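Local coordinates for protein serine-pyruvate aminotransferase (AgxT) (Sulfolobus solfataricus, PDB 3ZRP) that probably transfers the amino group of L-serine to pyruvate, as a class-V aminotransferase that carries pyridoxal 5'-phosphate as its cofactor, at residues Asn225-Pro228 / Val229-Ala233; Ser215-Tyr219 / Tyr220-Arg224; Trp178-Asp181 / Val182-Thr185; Pro245-Val248 / Ile249-Leu252; Asn24-Gly27 / Phe28-Glu32. All blocks are in the same frame, centred on the assembly; numbering follows the deposited sequence.

Contact 1: residues Asn225-Pro228 / Val229-Ala233; sequences NWLP and VMRGA
L227 and R231 meet one turn apart along helix 223-234. R231 was modelled in two conformers, and this account holds for one of them. In it, a leucine methyl sits over one face of the guanidinium, offset toward its rim. CD1 of L227 lies 3.6 Å from NH1 of R231. The other methyl, CD2 of L227, lies 3.7 Å from NE of R231. The arginine chain is extended from CG to NE, which carries its head past both branches of the leucine. W226 and M230 form a second pair at the same spacing. CE of M230 approaches CE3 of W226 obliquely, at 4.2 Å. Bends at chi2 (-60°) and chi3 fold the methionine chain back along the turn.

The backbone holds these pairs in step. R231 N donates to L227 O at 2.9 Å, in a nearly straight bond of 170°. M230 N donates to W226 O at 3.1 Å. P228 has no N-H to give to the preceding turn, and the helix kinks there.

Further out, D211 forms a salt bridge with NH2 of R231. Y220 O accepts from NE1 of W226, and F241 meets the indole edge-to-face. The W226 side chain is about 7 Å from the bound pyridoxal phosphate. Thus in this conformer one face of the guanidinium is met by hydrocarbon while NH2 pairs with a carboxylate.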
loop_
_atom_site.group_PDB
_atom_site.type_symbol
_atom_site.label_atom_id
_atom_site.label_comp_id
_atom_site.label_asym_id
_atom_site.label_seq_id
_atom_site.Cartn_x
_atom_site.Cartn_y
_atom_site.Cartn_z
ATOM N N ASN A 225 0.413 -5.347 -14.557
ATOM C CA ASN A 225 1.319 -4.246 -14.349
ATOM C C ASN A 225 2.435 -4.546 -13.350
ATOM O O ASN A 225 3.505 -3.946 -13.426
ATOM C CB ASN A 225 0.528 -2.977 -13.952
ATOM C CG ASN A 225 -0.289 -2.449 -15.094
ATOM O OD1 ASN A 225 0.139 -2.518 -16.240
ATOM N ND2 ASN A 225 -1.474 -1.927 -14.804
ATOM N N TRP A 226 2.202 -5.478 -12.426
ATOM C CA TRP A 226 3.204 -5.805 -11.410
ATOM C C TRP A 226 4.107 -6.957 -11.859
ATOM O O TRP A 226 5.223 -7.083 -11.362
ATOM C CB TRP A 226 2.561 -6.191 -10.085
ATOM C CG TRP A 226 1.928 -5.006 -9.471
ATOM C CD1 TRP A 226 0.591 -4.696 -9.517
ATOM C CD2 TRP A 226 2.580 -3.892 -8.829
ATOM N NE1 TRP A 226 0.384 -3.488 -8.902
ATOM C CE2 TRP A 226 1.574 -2.982 -8.459
ATOM C CE3 TRP A 226 3.908 -3.601 -8.497
ATOM C CZ2 TRP A 226 1.846 -1.768 -7.772
ATOM C CZ3 TRP A 226 4.196 -2.414 -7.825
ATOM C CH2 TRP A 226 3.154 -1.502 -7.458
ATOM N N LEU A 227 3.609 -7.770 -12.782
ATOM C CA LEU A 227 4.345 -8.965 -13.258
ATOM C C LEU A 227 5.785 -8.687 -13.740
ATOM O O LEU A 227 6.695 -9.434 -13.365
ATOM C CB LEU A 227 3.562 -9.711 -14.344
ATOM C CG LEU A 227 3.037 -11.125 -14.153
ATOM C CD1 LEU A 227 2.479 -11.651 -15.490
ATOM C CD2 LEU A 227 4.125 -12.048 -13.634
ATOM N N PRO A 228 6.003 -7.629 -14.553
ATOM C CA PRO A 228 7.372 -7.320 -14.976
ATOM C C PRO A 228 8.290 -7.000 -13.792
ATOM O O PRO A 228 9.474 -7.344 -13.823
ATOM C CB PRO A 228 7.202 -6.085 -15.882
ATOM C CG PRO A 228 5.795 -6.142 -16.359
ATOM C CD PRO A 228 5.025 -6.735 -15.209
ATOM N N VAL A 229 7.757 -6.368 -12.746
ATOM C CA VAL A 229 8.557 -6.103 -11.548
ATOM C C VAL A 229 8.951 -7.398 -10.836
ATOM O O VAL A 229 10.101 -7.528 -10.393
ATOM C CB VAL A 229 7.857 -5.094 -10.561
ATOM C CG1 VAL A 229 8.771 -4.752 -9.383
ATOM C CG2 VAL A 229 7.462 -3.826 -11.297
ATOM N N MET A 230 8.027 -8.361 -10.770
ATOM C CA MET A 230 8.257 -9.647 -10.071
ATOM C C MET A 230 9.212 -10.566 -10.828
ATOM O O MET A 230 10.157 -11.107 -10.234
ATOM C CB MET A 230 6.935 -10.383 -9.789
ATOM C CG MET A 230 5.883 -9.504 -9.062
ATOM S SD MET A 230 6.430 -8.901 -7.446
ATOM C CE MET A 230 6.018 -7.153 -7.580
ATOM N N ARG A 231 8.942 -10.741 -12.120
ATOM C CA ARG A 231 9.844 -11.469 -13.019
ATOM C C ARG A 231 11.225 -10.832 -13.032
ATOM O O ARG A 231 12.248 -11.529 -12.906
ATOM C CB ARG A 231 9.251 -11.522 -14.427
ATOM C CG ARG A 231 8.185 -12.590 -14.582
ATOM C CD ARG A 231 7.349 -12.351 -15.814
ATOM N NE ARG A 231 6.490 -13.498 -16.091
ATOM C CZ ARG A 231 5.491 -13.498 -16.962
ATOM N NH1 ARG A 231 5.199 -12.401 -17.651
ATOM N NH2 ARG A 231 4.768 -14.597 -17.126
ATOM N N GLY A 232 11.267 -9.508 -13.171
ATOM C CA GLY A 232 12.516 -8.764 -13.083
ATOM C C GLY A 232 13.313 -9.129 -11.842
ATOM O O GLY A 232 14.458 -9.569 -11.960
ATOM N N ALA A 233 12.708 -8.962 -10.662
ATOM C CA ALA A 233 13.374 -9.227 -9.374
ATOM C C ALA A 233 14.067 -10.587 -9.331
ATOM O O ALA A 233 15.199 -10.700 -8.836
ATOM C CB ALA A 233 12.389 -9.117 -8.217
#

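Contact 2: residues Ser215-Tyr219 / Tyr220-Arg224; sequences SIAGY and YLDLR
R224 and S215 meet across the ends of the loop that leads into helix 223-234. S215 comes in over one face of the R224 guanidinium, its backbone N on that face and its CB 3.6 Å from NH1 of R224. OG of S215 is near the same nitrogen, but the angle is too poor for a hydrogen bond. That OG accepts from A217 N instead, which makes an ST turn.

D222 N donates to Y219 O at 3.2 Å, closing a type I turn from Y219 to D222. D222 is also the N-cap of the helix. Its CG is anti to the backbone N (chi1 -180°), placing OD1 to accept from R224 N at 2.9 Å. R224 NH1 forms a salt bridge with OD1 of D222 at 3.0 Å. OD1 lies in the guanidinium plane, and the two donors reach it from opposite faces of the carboxylate. OD2 takes two waters, one shared with S215 OG and one with G218 O.

Replacing R224 with a leucine would probably leave the D222 carboxylate without its charged mate and take from the S72 and Q213 carbonyls the donors R224 gives them. E68 and R98 of the second subunit bond backbone atoms of this loop. D222 therefore joins helix cap, salt bridge and water bridges in one carboxylate, which is likely to favour its ionised form.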
loop_
_atom_site.group_PDB
_atom_site.type_symbol
_atom_site.label_atom_id
_atom_site.label_comp_id
_atom_site.label_asym_id
_atom_site.label_seq_id
_atom_site.Cartn_x
_atom_site.Cartn_y
_atom_site.Cartn_z
ATOM N N SER A 215 -8.678 -7.887 -19.469
ATOM C CA SER A 215 -9.444 -8.179 -18.272
ATOM C C SER A 215 -10.244 -6.961 -17.848
ATOM O O SER A 215 -10.105 -5.909 -18.443
ATOM C CB SER A 215 -8.525 -8.575 -17.102
ATOM O OG SER A 215 -7.996 -7.407 -16.464
ATOM N N ILE A 216 -11.055 -7.138 -16.815
ATOM C CA ILE A 216 -11.849 -6.025 -16.276
ATOM C C ILE A 216 -11.116 -5.265 -15.168
ATOM O O ILE A 216 -11.721 -4.377 -14.522
ATOM C CB ILE A 216 -13.216 -6.518 -15.738
ATOM C CG1 ILE A 216 -13.034 -7.480 -14.533
ATOM C CG2 ILE A 216 -14.033 -7.161 -16.896
ATOM C CD1 ILE A 216 -14.328 -8.182 -14.092
ATOM N N ALA A 217 -9.851 -5.590 -14.920
ATOM C CA ALA A 217 -9.099 -4.903 -13.838
ATOM C C ALA A 217 -8.962 -3.391 -14.084
ATOM O O ALA A 217 -9.032 -2.909 -15.223
ATOM C CB ALA A 217 -7.719 -5.542 -13.641
ATOM N N GLY A 218 -8.791 -2.654 -12.992
ATOM C CA GLY A 218 -8.325 -1.282 -13.062
ATOM C C GLY A 218 -6.864 -1.202 -13.468
ATOM O O GLY A 218 -6.327 -2.055 -14.186
ATOM N N TYR A 219 -6.216 -0.151 -13.020
ATOM C CA TYR A 219 -4.826 0.077 -13.338
ATOM C C TYR A 219 -3.892 -0.411 -12.219
ATOM O O TYR A 219 -3.114 -1.334 -12.429
ATOM C CB TYR A 219 -4.608 1.557 -13.601
ATOM C CG TYR A 219 -3.281 1.892 -14.255
ATOM C CD1 TYR A 219 -3.032 1.557 -15.590
ATOM C CD2 TYR A 219 -2.269 2.521 -13.523
ATOM C CE1 TYR A 219 -1.810 1.873 -16.191
ATOM C CE2 TYR A 219 -1.053 2.854 -14.113
ATOM C CZ TYR A 219 -0.833 2.527 -15.442
ATOM O OH TYR A 219 0.363 2.855 -16.005
ATOM N N TYR A 220 -3.943 0.217 -11.041
ATOM C CA TYR A 220 -3.083 -0.166 -9.918
ATOM C C TYR A 220 -3.140 -1.647 -9.529
ATOM O O TYR A 220 -2.111 -2.210 -9.116
ATOM C CB TYR A 220 -3.429 0.653 -8.669
ATOM C CG TYR A 220 -2.275 0.833 -7.708
ATOM C CD1 TYR A 220 -1.158 1.575 -8.059
ATOM C CD2 TYR A 220 -2.345 0.298 -6.413
ATOM C CE1 TYR A 220 -0.091 1.765 -7.137
ATOM C CE2 TYR A 220 -1.306 0.487 -5.495
ATOM C CZ TYR A 220 -0.192 1.217 -5.871
ATOM O OH TYR A 220 0.808 1.383 -4.951
ATOM N N LEU A 221 -4.310 -2.258 -9.659
ATOM C CA LEU A 221 -4.511 -3.642 -9.211
ATOM C C LEU A 221 -4.575 -4.647 -10.337
ATOM O O LEU A 221 -4.964 -5.797 -10.113
ATOM C CB LEU A 221 -5.748 -3.798 -8.311
ATOM C CG LEU A 221 -5.733 -2.909 -7.056
ATOM C CD1 LEU A 221 -7.005 -3.102 -6.218
ATOM C CD2 LEU A 221 -4.504 -3.125 -6.203
ATOM N N ASP A 222 -4.216 -4.226 -11.545
ATOM C CA ASP A 222 -4.056 -5.210 -12.623
ATOM C C ASP A 222 -2.708 -5.892 -12.412
ATOM O O ASP A 222 -1.658 -5.231 -12.447
ATOM C CB ASP A 222 -4.158 -4.531 -13.993
ATOM C CG ASP A 222 -4.001 -5.507 -15.168
ATOM O OD1 ASP A 222 -3.736 -6.716 -14.959
ATOM O OD2 ASP A 222 -4.127 -5.030 -16.313
ATOM N N LEU A 223 -2.754 -7.199 -12.127
ATOM C CA LEU A 223 -1.576 -8.006 -11.894
ATOM C C LEU A 223 -0.595 -8.000 -13.087
ATOM O O LEU A 223 0.615 -8.159 -12.879
ATOM C CB LEU A 223 -1.957 -9.442 -11.500
ATOM C CG LEU A 223 -2.693 -9.598 -10.154
ATOM C CD1 LEU A 223 -3.177 -11.048 -9.966
ATOM C CD2 LEU A 223 -1.795 -9.109 -8.971
ATOM N N ARG A 224 -1.109 -7.744 -14.296
ATOM C CA ARG A 224 -0.242 -7.526 -15.471
ATOM C C ARG A 224 0.779 -6.407 -15.283
ATOM O O ARG A 224 1.882 -6.480 -15.807
ATOM C CB ARG A 224 -1.056 -7.290 -16.749
ATOM C CG ARG A 224 -1.923 -8.457 -17.152
ATOM C CD ARG A 224 -2.948 -8.072 -18.221
ATOM N NE ARG A 224 -3.845 -9.198 -18.473
ATOM C CZ ARG A 224 -4.795 -9.605 -17.642
ATOM N NH1 ARG A 224 -5.017 -8.957 -16.488
ATOM N NH2 ARG A 224 -5.541 -10.645 -17.966
HETATM O O HOH W 1 -5.965 -6.312 -17.974
HETATM O O HOH W 2 -4.544 -2.274 -16.394
#

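Contact 3: residues Trp178-Asp181 / Val182-Thr185; sequences WNVD and VYLT
Y183 packs against V180 and W178 where a loop enters strand 182-186. This strand belongs to the seven-stranded mixed sheet of the large domain, with the strand order of fold-type I pyridoxal-phosphate enzymes.

The tyrosine can be followed outward. CB of Y183 is 4.1 Å from CG1 of V180. CD2 of Y183 comes nearer, 3.6 Å from CG1 of V180. Here V180 also brings in its second branch, with CG2 3.7 Å from CD2 of Y183. The valine has CG1 anti to its backbone N (chi1 177°), and both methyls come obliquely to the CD2 side of the ring. Farther along, CE2 of Y183 meets CG2 of V180 at 3.9 Å and CE3 of W178 at 4.2 Å. An alanine in place of Y183 would take away the whole ring, and would probably open a gap between the V180 methyls and the W178 edge.

Helix 146-153 packs on this group through V146 and I150. Nearby, D181 turns its carboxylate elsewhere, to a salt bridge with R154 and a hydrogen bond with S203. At the tip, OH of Y183 lies at the indole edge, in its plane, 3.8 Å from CZ3 of W178.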
loop_
_atom_site.group_PDB
_atom_site.type_symbol
_atom_site.label_atom_id
_atom_site.label_comp_id
_atom_site.label_asym_id
_atom_site.label_seq_id
_atom_site.Cartn_x
_atom_site.Cartn_y
_atom_site.Cartn_z
ATOM N N TRP A 178 -2.968 -29.126 -4.265
ATOM C CA TRP A 178 -4.423 -28.978 -4.287
ATOM C C TRP A 178 -4.936 -28.341 -5.579
ATOM O O TRP A 178 -6.148 -28.305 -5.798
ATOM C CB TRP A 178 -4.938 -28.188 -3.090
ATOM C CG TRP A 178 -4.535 -28.709 -1.744
ATOM C CD1 TRP A 178 -4.141 -29.994 -1.427
ATOM C CD2 TRP A 178 -4.557 -27.981 -0.511
ATOM N NE1 TRP A 178 -3.861 -30.085 -0.086
ATOM C CE2 TRP A 178 -4.103 -28.864 0.506
ATOM C CE3 TRP A 178 -4.877 -26.654 -0.168
ATOM C CZ2 TRP A 178 -3.996 -28.484 1.847
ATOM C CZ3 TRP A 178 -4.751 -26.266 1.176
ATOM C CH2 TRP A 178 -4.320 -27.183 2.170
ATOM N N ASN A 179 -4.014 -27.889 -6.434
ATOM C CA ASN A 179 -4.336 -27.264 -7.729
ATOM C C ASN A 179 -5.186 -25.985 -7.542
ATOM O O ASN A 179 -6.284 -25.888 -8.057
ATOM C CB ASN A 179 -5.003 -28.285 -8.676
ATOM C CG ASN A 179 -4.828 -27.950 -10.170
ATOM O OD1 ASN A 179 -4.320 -26.885 -10.558
ATOM N ND2 ASN A 179 -5.266 -28.882 -11.020
ATOM N N VAL A 180 -4.665 -25.033 -6.772
ATOM C CA VAL A 180 -5.310 -23.716 -6.572
ATOM C C VAL A 180 -4.745 -22.790 -7.632
ATOM O O VAL A 180 -3.556 -22.874 -7.976
ATOM C CB VAL A 180 -5.035 -23.150 -5.155
ATOM C CG1 VAL A 180 -5.655 -21.700 -4.967
ATOM C CG2 VAL A 180 -5.579 -24.095 -4.103
ATOM N N ASP A 181 -5.587 -21.909 -8.165
ATOM C CA ASP A 181 -5.128 -20.972 -9.190
ATOM C C ASP A 181 -4.601 -19.652 -8.663
ATOM O O ASP A 181 -3.675 -19.078 -9.256
ATOM C CB ASP A 181 -6.214 -20.781 -10.233
ATOM C CG ASP A 181 -6.522 -22.078 -10.941
ATOM O OD1 ASP A 181 -5.602 -22.586 -11.626
ATOM O OD2 ASP A 181 -7.636 -22.603 -10.742
ATOM N N VAL A 182 -5.221 -19.165 -7.580
ATOM C CA VAL A 182 -4.711 -18.020 -6.806
ATOM C C VAL A 182 -4.829 -18.334 -5.325
ATOM O O VAL A 182 -5.911 -18.577 -4.818
ATOM C CB VAL A 182 -5.519 -16.700 -7.044
ATOM C CG1 VAL A 182 -4.881 -15.544 -6.235
ATOM C CG2 VAL A 182 -5.594 -16.325 -8.548
ATOM N N TYR A 183 -3.709 -18.320 -4.619
ATOM C CA TYR A 183 -3.722 -18.456 -3.166
ATOM C C TYR A 183 -3.160 -17.121 -2.692
ATOM O O TYR A 183 -2.125 -16.687 -3.193
ATOM C CB TYR A 183 -2.843 -19.654 -2.708
ATOM C CG TYR A 183 -3.483 -20.451 -1.598
ATOM C CD1 TYR A 183 -3.741 -19.859 -0.355
ATOM C CD2 TYR A 183 -3.871 -21.790 -1.795
ATOM C CE1 TYR A 183 -4.357 -20.567 0.675
ATOM C CE2 TYR A 183 -4.475 -22.526 -0.765
ATOM C CZ TYR A 183 -4.732 -21.896 0.468
ATOM O OH TYR A 183 -5.348 -22.564 1.500
ATOM N N LEU A 184 -3.854 -16.422 -1.802
ATOM C CA LEU A 184 -3.393 -15.092 -1.461
ATOM C C LEU A 184 -3.345 -14.910 0.060
ATOM O O LEU A 184 -4.017 -15.642 0.820
ATOM C CB LEU A 184 -4.253 -14.007 -2.149
ATOM C CG LEU A 184 -5.732 -13.957 -1.748
ATOM C CD1 LEU A 184 -5.934 -13.132 -0.460
ATOM C CD2 LEU A 184 -6.620 -13.405 -2.882
ATOM N N THR A 185 -2.509 -13.970 0.490
ATOM C CA THR A 185 -2.392 -13.637 1.895
ATOM C C THR A 185 -1.978 -12.152 2.057
ATOM O O THR A 185 -2.007 -11.369 1.078
ATOM C CB THR A 185 -1.475 -14.661 2.662
ATOM O OG1 THR A 185 -1.598 -14.443 4.061
ATOM C CG2 THR A 185 0.003 -14.549 2.271
#

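Contact 4: residues Pro245-Val248 / Ile249-Leu252; sequences PVHV and ILQL
I249 and P245 touch at the start of helix 246-262. The backbone bonds come first. P245 is the N-cap residue, and its carbonyl O accepts from I249 N at 3.0 Å. L250 N donates to V246 O at 3.1 Å. I249 N also makes a weak bond to V246 O. Q251 N donates to H247 O, with an N-H...O angle of 165°. L252 N closes the run on V248 O at 2.9 Å.

The side-chain packing follows the same spacing or one residue less. CD1 of I249 lies 4.4 Å from CD of P245, a loose approach. H247 and L250 lie side by side and point the same way. Both have CG anti to the carbonyl carbon (chi1 -65° in H247), and CD2 of the H247 imidazole is 4.0 Å from CD1 of L250.

The polar nitrogens of H247 and Q251 find partners outside the two segments. The Q251 chain is extended beyond CG and runs along the turn, with OE1 3.5 Å from CA of V248. Its NE2 donates to L18 O. H247 NE2 makes a weak hydrogen bond with E23 O.

The helix start is buried between several elements. V246, I249, L250 and L252 pack on helix 31-48. P245, V248, I249 and L252 rest on L197 of strand 197-202. V248 also meets V248 of the second subunit, so this turn forms part of the dimer interface.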
loop_
_atom_site.group_PDB
_atom_site.type_symbol
_atom_site.label_atom_id
_atom_site.label_comp_id
_atom_site.label_asym_id
_atom_site.label_seq_id
_atom_site.Cartn_x
_atom_site.Cartn_y
_atom_site.Cartn_z
ATOM N N PRO A 245 6.092 -0.571 -1.360
ATOM C CA PRO A 245 6.490 -0.216 -0.017
ATOM C C PRO A 245 7.883 -0.830 0.297
ATOM O O PRO A 245 7.983 -1.938 0.869
ATOM C CB PRO A 245 5.372 -0.801 0.861
ATOM C CG PRO A 245 4.219 -1.085 -0.097
ATOM C CD PRO A 245 4.944 -1.500 -1.345
ATOM N N VAL A 246 8.928 -0.083 -0.067
ATOM C CA VAL A 246 10.319 -0.606 -0.120
ATOM C C VAL A 246 10.746 -1.237 1.222
ATOM O O VAL A 246 11.182 -2.407 1.277
ATOM C CB VAL A 246 11.306 0.507 -0.621
ATOM C CG1 VAL A 246 12.759 0.136 -0.396
ATOM C CG2 VAL A 246 11.068 0.819 -2.118
ATOM N N HIS A 247 10.590 -0.472 2.304
ATOM C CA HIS A 247 11.031 -0.921 3.628
ATOM C C HIS A 247 10.147 -2.028 4.214
ATOM O O HIS A 247 10.617 -2.866 4.995
ATOM C CB HIS A 247 11.222 0.271 4.560
ATOM C CG HIS A 247 12.335 1.190 4.130
ATOM N ND1 HIS A 247 12.178 2.148 3.145
ATOM C CD2 HIS A 247 13.628 1.272 4.530
ATOM C CE1 HIS A 247 13.328 2.780 2.963
ATOM N NE2 HIS A 247 14.224 2.265 3.788
ATOM N N VAL A 248 8.871 -2.036 3.838
ATOM C CA VAL A 248 7.946 -3.093 4.270
ATOM C C VAL A 248 8.388 -4.422 3.638
ATOM O O VAL A 248 8.274 -5.475 4.250
ATOM C CB VAL A 248 6.489 -2.747 3.873
ATOM C CG1 VAL A 248 5.522 -3.864 4.244
ATOM C CG2 VAL A 248 6.073 -1.482 4.584
ATOM N N ILE A 249 8.866 -4.350 2.408
ATOM C CA ILE A 249 9.342 -5.548 1.686
ATOM C C ILE A 249 10.673 -6.074 2.282
ATOM O O ILE A 249 10.918 -7.295 2.309
ATOM C CB ILE A 249 9.475 -5.274 0.182
ATOM C CG1 ILE A 249 8.071 -5.179 -0.459
ATOM C CG2 ILE A 249 10.237 -6.418 -0.531
ATOM C CD1 ILE A 249 8.028 -4.589 -1.861
ATOM N N LEU A 250 11.531 -5.164 2.741
ATOM C CA LEU A 250 12.759 -5.558 3.466
ATOM C C LEU A 250 12.390 -6.331 4.740
ATOM O O LEU A 250 12.979 -7.383 5.043
ATOM C CB LEU A 250 13.587 -4.314 3.845
ATOM C CG LEU A 250 14.177 -3.437 2.717
ATOM C CD1 LEU A 250 14.954 -2.240 3.297
ATOM C CD2 LEU A 250 15.038 -4.259 1.805
ATOM N N GLN A 251 11.421 -5.790 5.491
ATOM C CA GLN A 251 10.918 -6.461 6.691
ATOM C C GLN A 251 10.345 -7.847 6.345
ATOM O O GLN A 251 10.631 -8.835 7.040
ATOM C CB GLN A 251 9.893 -5.574 7.430
ATOM C CG GLN A 251 10.532 -4.316 8.028
ATOM C CD GLN A 251 9.541 -3.228 8.445
ATOM O OE1 GLN A 251 8.640 -2.869 7.696
ATOM N NE2 GLN A 251 9.739 -2.673 9.634
ATOM N N LEU A 252 9.554 -7.917 5.272
ATOM C CA LEU A 252 8.977 -9.187 4.796
ATOM C C LEU A 252 10.062 -10.249 4.489
ATOM O O LEU A 252 9.881 -11.426 4.809
ATOM C CB LEU A 252 8.041 -8.987 3.567
ATOM C CG LEU A 252 7.356 -10.268 3.021
ATOM C CD1 LEU A 252 6.416 -10.931 4.069
ATOM C CD2 LEU A 252 6.591 -10.034 1.707
#

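Contact 5: residues Asn24-Gly27 / Phe28-Glu32; sequences NNVG and FTSKE
S30 reaches back to G27 and closes the turn that leads into helix 31-48. This is the tight part. S30 was modelled in two conformers, and the side-chain bond holds for one. In it, G27 N donates to OG of S30 at 2.9 Å, almost straight at 177°. OG is anti to its carbonyl carbon (chi1 -52°), which swings it toward the glycine. S30 N returns a bond to G27 O at 3.2 Å, with the donor well above the carbonyl plane, in a type I turn from G27 to S30. S30 holds the N-cap position, yet its hydroxyl makes no capping bond. F28 N is buried with no partner in the model.

The looser part lies around V26 and E32, whose side chains cross at a slant. CG2 of V26 is 4.1 Å from both CB and OE2 of E32. The glutamate chain bends at chi2, and the residue is partly exposed. N25 is exposed and lies at the margin.

E32 touches E23, a calcium ligand seen in a structure of this protein, though no calcium is bound to this chain. The F28 ring meets Y240, a cofactor-binding residue, with the planes at about 40°. ND2 of N24 hydrogen-bonds O of I13 of the second subunit. The turn thus joins the loop after helix 15-20 to helix 31-48, and V246 and L250 of helix 246-262 pack on it.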
loop_
_atom_site.group_PDB
_atom_site.type_symbol
_atom_site.label_atom_id
_atom_site.label_comp_id
_atom_site.label_asym_id
_atom_site.label_seq_id
_atom_site.Cartn_x
_atom_site.Cartn_y
_atom_site.Cartn_z
ATOM N N ASN A 24 18.952 2.142 5.311
ATOM C CA ASN A 24 18.861 3.422 4.613
ATOM C C ASN A 24 19.530 3.380 3.235
ATOM O O ASN A 24 20.162 2.373 2.882
ATOM C CB ASN A 24 19.445 4.546 5.462
ATOM C CG ASN A 24 18.653 5.826 5.354
ATOM O OD1 ASN A 24 18.021 6.105 4.324
ATOM N ND2 ASN A 24 18.674 6.617 6.422
ATOM N N ASN A 25 19.387 4.482 2.482
ATOM C CA ASN A 25 19.879 4.606 1.097
ATOM C C ASN A 25 19.415 3.455 0.185
ATOM O O ASN A 25 20.191 2.930 -0.627
ATOM C CB ASN A 25 21.409 4.795 1.059
ATOM C CG ASN A 25 21.934 5.562 2.263
ATOM O OD1 ASN A 25 22.747 5.051 3.033
ATOM N ND2 ASN A 25 21.452 6.785 2.442
ATOM N N VAL A 26 18.146 3.074 0.334
ATOM C CA VAL A 26 17.555 1.965 -0.408
ATOM C C VAL A 26 16.275 2.439 -1.084
ATOM O O VAL A 26 15.365 2.962 -0.433
ATOM C CB VAL A 26 17.269 0.723 0.511
ATOM C CG1 VAL A 26 16.429 -0.322 -0.206
ATOM C CG2 VAL A 26 18.578 0.092 1.004
ATOM N N GLY A 27 16.222 2.254 -2.400
ATOM C CA GLY A 27 15.041 2.566 -3.189
ATOM C C GLY A 27 14.691 1.349 -4.007
ATOM O O GLY A 27 15.365 0.315 -3.910
ATOM N N PHE A 28 13.662 1.462 -4.838
ATOM C CA PHE A 28 13.195 0.324 -5.639
ATOM C C PHE A 28 14.179 -0.175 -6.726
ATOM O O PHE A 28 14.002 -1.275 -7.265
ATOM C CB PHE A 28 11.821 0.622 -6.255
ATOM C CG PHE A 28 11.832 1.772 -7.209
ATOM C CD1 PHE A 28 11.643 3.077 -6.750
ATOM C CD2 PHE A 28 12.052 1.561 -8.564
ATOM C CE1 PHE A 28 11.657 4.148 -7.636
ATOM C CE2 PHE A 28 12.073 2.634 -9.459
ATOM C CZ PHE A 28 11.880 3.923 -8.994
ATOM N N THR A 29 15.197 0.628 -7.048
ATOM C CA THR A 29 16.230 0.236 -8.015
ATOM C C THR A 29 17.466 -0.406 -7.369
ATOM O O THR A 29 18.237 -1.087 -8.051
ATOM C CB THR A 29 16.713 1.433 -8.862
ATOM O OG1 THR A 29 17.224 2.455 -8.001
ATOM C CG2 THR A 29 15.582 2.020 -9.683
ATOM N N SER A 30 17.636 -0.180 -6.061
ATOM C CA SER A 30 18.790 -0.670 -5.293
ATOM C C SER A 30 18.866 -2.187 -5.275
ATOM O O SER A 30 17.847 -2.863 -5.160
ATOM C CB SER A 30 18.734 -0.155 -3.855
ATOM O OG SER A 30 18.559 1.246 -3.823
ATOM N N LYS A 31 20.076 -2.729 -5.371
ATOM C CA LYS A 31 20.223 -4.184 -5.346
ATOM C C LYS A 31 19.731 -4.822 -4.033
ATOM O O LYS A 31 19.234 -5.951 -4.045
ATOM C CB LYS A 31 21.647 -4.631 -5.718
ATOM C CG LYS A 31 22.717 -4.493 -4.631
ATOM C CD LYS A 31 23.996 -5.237 -5.090
ATOM C CE LYS A 31 24.858 -5.691 -3.928
ATOM N NZ LYS A 31 25.380 -4.526 -3.176
ATOM N N GLU A 32 19.821 -4.089 -2.921
ATOM C CA GLU A 32 19.303 -4.577 -1.632
ATOM C C GLU A 32 17.795 -4.824 -1.717
ATOM O O GLU A 32 17.280 -5.812 -1.182
ATOM C CB GLU A 32 19.600 -3.593 -0.498
ATOM C CG GLU A 32 21.090 -3.317 -0.271
ATOM C CD GLU A 32 21.593 -2.120 -1.075
ATOM O OE1 GLU A 32 21.433 -2.096 -2.319
ATOM O OE2 GLU A 32 22.152 -1.196 -0.452
#

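Contacts 1 and 2 share helix 223-234 and touch directly. NE1 of W226 lies 2.8 Å from O of Y220, and ND2 of N225 lies 2.9 Å from O of Y219. Contacts 4 and 5 also touch, with CG1 of V246 3.7 Å from CG1 of V26. Their centres are about 11 Å apart. Contact 3 stands in the central sheet, its centre about 19 Å from those of contacts 1 and 2. Side chains of contacts 1, 2 and 5 come within about 5 to 7 Å of a bound pyridoxal phosphate; Y220 is nearest of these. Contacts 2, 4 and 5 all meet the second subunit.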